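Local coordinates for protein putative secreted glycosylhydrolase (Parabacteroides distasonis ATCC 8503, PDB 3IMM) that probably acts as a hydrolase of the 3-keto-disaccharide hydrolase family, cleaving glycosidic substrates, and carries a bound sodium ion, at residues I82-E90 against Q112-G120. Numbering follows the deposited sequence.
Sequences IQIADDHCE and QDKVVKKPG. With NA (sodium ion), chain D.
H88 and V116 join the type I beta turn D86-C89, which follows edge strand 80-85 of a concanavalin-like beta-sandwich, to the irregular loop leading into strand 122-130 of the other sheet. Two direct hydrogen bonds cross the contact. H88 NE2 donates to V116 O at 2.7 Å, the acceptor lying 11° from the ring plane while the donor sits above the carbonyl plane. K114 N reaches the anti lone pair of D87 OD2 in a longer bond of 3.3 Å. The other carboxylate oxygen, D87 OD1, accepts from C101 N, so the D87 carboxylate joins the turn to two later points of the same long connection, at C101 and at K114.

Van der Waals packing gathers at the imidazole and V116. K118 CG lies 3.9 Å from the H88 ring centroid, only 1° off the normal, a CH-pi contact over one face. With CG anti to its carbonyl carbon (chi1 -52°), the imidazole is placed so that its NE2 meets V116 O. V116 CG1 packs 3.7 Å from D87 CB and also touches A85 O, with F55 of strand 49-57 against the same valine. Replacing H88 by an alanine is likely to leave V116 O without its side-chain donor and K118 CG without an aromatic face to rest on.

Within the turn, D86 OD1 accepts from H88 N, an Asx turn, while D86 OD2 is held by G60 N. Further back, Q83 OE1 binds sodium together with N62, S63 and E81, so the strand that feeds this turn also carries part of the metal site.

Four waters bridge the segments. One links D87 O with D113 OD2; another donates to D87 OD2 and accepts from V116 N. A third joins D86 OD1 to K117 O, and the last lies 2.6 Å from H88 ND1 and accepts from K114 NZ.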
ATOM      1  N   ILE A  82      -2.277  -0.918  -2.022  1.00 26.70           N
ATOM      2  CA  ILE A  82      -2.076  -2.184  -1.373  1.00 27.04           C
ATOM      3  C   ILE A  82      -2.423  -1.975   0.094  1.00 28.45           C
ATOM      4  O   ILE A  82      -1.768  -1.222   0.797  1.00 24.35           O
ATOM      5  CB  ILE A  82      -0.645  -2.721  -1.495  1.00 25.07           C
ATOM      6  CG1 ILE A  82      -0.253  -2.966  -2.969  1.00 29.37           C
ATOM      7  CG2 ILE A  82      -0.584  -4.092  -0.733  1.00 22.40           C
ATOM      8  CD1 ILE A  82       0.018  -1.736  -3.833  1.00 27.02           C
ATOM      9  N   GLN A  83      -3.503  -2.622   0.515  1.00 28.07           N
ATOM     10  CA  GLN A  83      -3.996  -2.498   1.878  1.00 28.36           C
ATOM     11  C   GLN A  83      -3.019  -3.041   2.921  1.00 28.77           C
ATOM     12  O   GLN A  83      -2.473  -4.139   2.774  1.00 26.35           O
ATOM     13  CB  GLN A  83      -5.291  -3.298   1.990  1.00 28.08           C
ATOM     14  CG  GLN A  83      -5.993  -3.243   3.325  1.00 29.30           C
ATOM     15  CD  GLN A  83      -6.699  -1.951   3.587  1.00 32.78           C
ATOM     16  OE1 GLN A  83      -6.450  -0.948   2.925  1.00 33.27           O
ATOM     17  NE2 GLN A  83      -7.611  -1.968   4.550  1.00 29.62           N
ATOM     18  N   ILE A  84      -2.870  -2.299   4.012  1.00 30.25           N
ATOM     19  CA  ILE A  84      -2.196  -2.787   5.211  1.00 30.74           C
ATOM     20  C   ILE A  84      -3.191  -2.661   6.325  1.00 31.91           C
ATOM     21  O   ILE A  84      -3.753  -1.593   6.534  1.00 33.29           O
ATOM     22  CB  ILE A  84      -0.929  -1.976   5.586  1.00 32.20           C
ATOM     23  CG1 ILE A  84       0.155  -2.168   4.565  1.00 34.47           C
ATOM     24  CG2 ILE A  84      -0.387  -2.446   6.932  1.00 29.70           C
ATOM     25  CD1 ILE A  84       1.347  -1.280   4.784  1.00 31.81           C
ATOM     26  N   ALA A  85      -3.445  -3.757   7.027  1.00 31.12           N
ATOM     27  CA  ALA A  85      -4.483  -3.761   8.023  1.00 30.84           C
ATOM     28  C   ALA A  85      -4.203  -4.793   9.087  1.00 29.01           C
ATOM     29  O   ALA A  85      -3.617  -5.839   8.830  1.00 28.30           O
ATOM     30  CB  ALA A  85      -5.885  -4.021   7.375  1.00 31.13           C
ATOM     31  N   ASP A  86      -4.657  -4.479  10.288  1.00 30.66           N
ATOM     32  CA  ASP A  86      -4.728  -5.454  11.376  1.00 31.26           C
ATOM     33  C   ASP A  86      -5.903  -6.399  11.204  1.00 31.34           C
ATOM     34  O   ASP A  86      -6.977  -6.158  11.718  1.00 29.80           O
ATOM     35  CB  ASP A  86      -4.863  -4.743  12.737  1.00 32.10           C
ATOM     36  CG  ASP A  86      -5.039  -5.720  13.881  1.00 29.91           C
ATOM     37  OD1 ASP A  86      -4.590  -6.885  13.731  1.00 30.11           O
ATOM     38  OD2 ASP A  86      -5.615  -5.335  14.921  1.00 31.11           O
ATOM     39  N   ASP A  87      -5.683  -7.505  10.506  1.00 29.86           N
ATOM     40  CA  ASP A  87      -6.730  -8.494  10.283  1.00 30.40           C
ATOM     41  C   ASP A  87      -7.260  -9.145  11.586  1.00 28.31           C
ATOM     42  O   ASP A  87      -8.247  -9.864  11.559  1.00 28.77           O
ATOM     43  CB  ASP A  87      -6.197  -9.610   9.354  1.00 28.17           C
ATOM     44  CG  ASP A  87      -6.022  -9.163   7.933  1.00 30.13           C
ATOM     45  OD1 ASP A  87      -6.287  -8.003   7.638  1.00 30.98           O
ATOM     46  OD2 ASP A  87      -5.605  -9.968   7.079  1.00 31.01           O
ATOM     47  N   HIS A  88      -6.570  -8.969  12.695  1.00 29.49           N
ATOM     48  CA  HIS A  88      -6.978  -9.628  13.932  1.00 30.33           C
ATOM     49  C   HIS A  88      -7.970  -8.798  14.713  1.00 32.93           C
ATOM     50  O   HIS A  88      -8.442  -9.235  15.723  1.00 31.91           O
ATOM     51  CB  HIS A  88      -5.768  -9.923  14.798  1.00 32.38           C
ATOM     52  CG  HIS A  88      -4.693 -10.659  14.075  1.00 30.59           C
ATOM     53  ND1 HIS A  88      -4.666 -12.031  13.980  1.00 32.37           N
ATOM     54  CD2 HIS A  88      -3.625 -10.209  13.375  1.00 28.56           C
ATOM     55  CE1 HIS A  88      -3.616 -12.396  13.265  1.00 28.58           C
ATOM     56  NE2 HIS A  88      -2.972 -11.310  12.884  1.00 30.03           N
ATOM     57  N   CYS A  89      -8.248  -7.585  14.258  1.00 35.04           N
ATOM     58  CA  CYS A  89      -9.301  -6.758  14.848  1.00 37.50           C
ATOM     59  C   CYS A  89     -10.509  -6.909  13.949  1.00 37.62           C
ATOM     60  O   CYS A  89     -10.389  -6.657  12.754  1.00 40.40           O
ATOM     61  CB  CYS A  89      -8.856  -5.301  14.841  1.00 38.22           C
ATOM     62  SG  CYS A  89      -9.991  -4.229  15.589  1.00 40.15           S
ATOM     63  N   GLU A  90     -11.636  -7.326  14.490  1.00 36.78           N
ATOM     64  CA  GLU A  90     -12.845  -7.504  13.676  1.00 38.51           C
ATOM     65  C   GLU A  90     -13.888  -6.453  14.023  1.00 36.19           C
ATOM     66  O   GLU A  90     -14.869  -6.776  14.648  1.00 37.74           O
ATOM     67  CB  GLU A  90     -13.419  -8.923  13.889  1.00 39.38           C
ATOM     68  N   GLN A 112      -5.544 -15.557   1.624  1.00 42.79           N
ATOM     69  CA  GLN A 112      -5.762 -15.920   3.033  1.00 42.96           C
ATOM     70  C   GLN A 112      -5.668 -14.657   3.829  1.00 41.68           C
ATOM     71  O   GLN A 112      -4.951 -13.738   3.434  1.00 40.16           O
ATOM     72  CB  GLN A 112      -4.715 -16.894   3.589  1.00 44.03           C
ATOM     73  CG  GLN A 112      -3.746 -17.580   2.596  1.00 46.58           C
ATOM     74  CD  GLN A 112      -2.480 -18.161   3.304  1.00 50.30           C
ATOM     75  OE1 GLN A 112      -1.431 -18.396   2.666  1.00 51.21           O
ATOM     76  NE2 GLN A 112      -2.583 -18.378   4.629  1.00 50.96           N
ATOM     77  N   ASP A 113      -6.380 -14.597   4.954  1.00 41.15           N
ATOM     78  CA  ASP A 113      -6.172 -13.472   5.873  1.00 42.17           C
ATOM     79  C   ASP A 113      -5.494 -14.013   7.123  1.00 39.03           C
ATOM     80  O   ASP A 113      -5.246 -15.226   7.255  1.00 36.47           O
ATOM     81  CB  ASP A 113      -7.462 -12.660   6.189  1.00 43.65           C
ATOM     82  CG  ASP A 113      -8.425 -13.395   7.152  1.00 46.61           C
ATOM     83  OD1 ASP A 113      -8.442 -14.670   7.144  1.00 51.24           O
ATOM     84  OD2 ASP A 113      -9.162 -12.690   7.900  1.00 47.60           O
ATOM     85  N   LYS A 114      -5.194 -13.067   8.006  1.00 37.95           N
ATOM     86  CA  LYS A 114      -4.413 -13.296   9.193  1.00 34.63           C
ATOM     87  C   LYS A 114      -3.073 -13.962   8.837  1.00 31.69           C
ATOM     88  O   LYS A 114      -2.497 -14.705   9.622  1.00 31.70           O
ATOM     89  CB  LYS A 114      -5.234 -14.083  10.200  1.00 35.11           C
ATOM     90  CG  LYS A 114      -6.509 -13.389  10.629  1.00 32.97           C
ATOM     91  CD  LYS A 114      -7.184 -14.198  11.758  1.00 35.48           C
ATOM     92  CE  LYS A 114      -8.486 -13.556  12.186  1.00 39.99           C
ATOM     93  NZ  LYS A 114      -8.845 -13.984  13.567  1.00 44.37           N
ATOM     94  N   VAL A 115      -2.559 -13.631   7.660  1.00 30.41           N
ATOM     95  CA  VAL A 115      -1.118 -13.777   7.386  1.00 29.98           C
ATOM     96  C   VAL A 115      -0.320 -12.659   8.108  1.00 29.33           C
ATOM     97  O   VAL A 115       0.827 -12.841   8.491  1.00 27.76           O
ATOM     98  CB  VAL A 115      -0.865 -13.795   5.889  1.00 28.89           C
ATOM     99  CG1 VAL A 115       0.640 -13.877   5.571  1.00 26.42           C
ATOM    100  CG2 VAL A 115      -1.677 -14.985   5.260  1.00 26.70           C
ATOM    101  N   VAL A 116      -0.933 -11.499   8.278  1.00 29.02           N
ATOM    102  CA  VAL A 116      -0.331 -10.419   9.021  1.00 26.55           C
ATOM    103  C   VAL A 116      -0.215 -10.897  10.455  1.00 28.34           C
ATOM    104  O   VAL A 116      -1.049 -11.643  10.954  1.00 26.23           O
ATOM    105  CB  VAL A 116      -1.167  -9.105   8.935  1.00 28.08           C
ATOM    106  CG1 VAL A 116      -2.524  -9.267   9.600  1.00 25.15           C
ATOM    107  CG2 VAL A 116      -0.407  -7.919   9.557  1.00 21.38           C
ATOM    108  N   LYS A 117       0.868 -10.497  11.113  1.00 30.14           N
ATOM    109  CA  LYS A 117       1.081 -10.864  12.506  1.00 29.59           C
ATOM    110  C   LYS A 117       0.235  -9.970  13.382  1.00 28.84           C
ATOM    111  O   LYS A 117      -0.424  -9.041  12.899  1.00 29.72           O
ATOM    112  CB  LYS A 117       2.568 -10.789  12.830  1.00 31.13           C
ATOM    113  CG  LYS A 117       3.315 -11.884  12.112  1.00 33.16           C
ATOM    114  CD  LYS A 117       4.770 -11.693  12.203  1.00 36.90           C
ATOM    115  CE  LYS A 117       5.524 -12.848  11.544  1.00 38.54           C
ATOM    116  NZ  LYS A 117       6.998 -12.504  11.501  1.00 47.86           N
ATOM    117  N   LYS A 118       0.224 -10.268  14.669  1.00 30.42           N
ATOM    118  CA  LYS A 118      -0.580  -9.510  15.635  1.00 30.93           C
ATOM    119  C   LYS A 118       0.061  -8.161  15.918  1.00 30.07           C
ATOM    120  O   LYS A 118       1.243  -8.009  15.681  1.00 33.22           O
ATOM    121  CB  LYS A 118      -0.740 -10.323  16.927  1.00 32.33           C
ATOM    122  CG  LYS A 118      -1.692 -11.502  16.729  1.00 35.28           C
ATOM    123  CD  LYS A 118      -2.103 -12.103  18.045  1.00 43.01           C
ATOM    124  CE  LYS A 118      -3.023 -13.300  17.831  1.00 45.06           C
ATOM    125  NZ  LYS A 118      -2.902 -14.256  18.987  1.00 47.49           N
ATOM    126  N   PRO A 119      -0.726  -7.177  16.409  1.00 28.28           N
ATOM    127  CA  PRO A 119      -0.213  -5.873  16.714  1.00 30.39           C
ATOM    128  C   PRO A 119       1.097  -5.981  17.436  1.00 29.61           C
ATOM    129  O   PRO A 119       1.241  -6.845  18.281  1.00 28.44           O
ATOM    130  CB  PRO A 119      -1.288  -5.292  17.615  1.00 28.73           C
ATOM    131  CG  PRO A 119      -2.524  -5.828  17.015  1.00 28.91           C
ATOM    132  CD  PRO A 119      -2.172  -7.250  16.720  1.00 29.82           C
ATOM    133  N   GLY A 120       2.053  -5.133  17.062  1.00 30.27           N
ATOM    134  CA  GLY A 120       3.373  -5.091  17.743  1.00 31.37           C
ATOM    135  C   GLY A 120       4.441  -6.070  17.278  1.00 30.50           C
ATOM    136  O   GLY A 120       5.576  -6.029  17.783  1.00 30.02           O
TER
HETATM  137 NA    NA D   4      -6.079   1.312   3.670  1.00 39.63          NA
HETATM  138  O   HOH W   1      -2.033  -6.770  12.810  1.00 17.36           O
HETATM  139  O   HOH W   2      -3.307 -10.920   6.407  1.00 23.63           O
HETATM  140  O   HOH W   3      -9.824 -10.755   9.686  1.00 34.42           O
HETATM  141  O   HOH W   4      -6.568 -13.447  15.040  1.00 39.49           O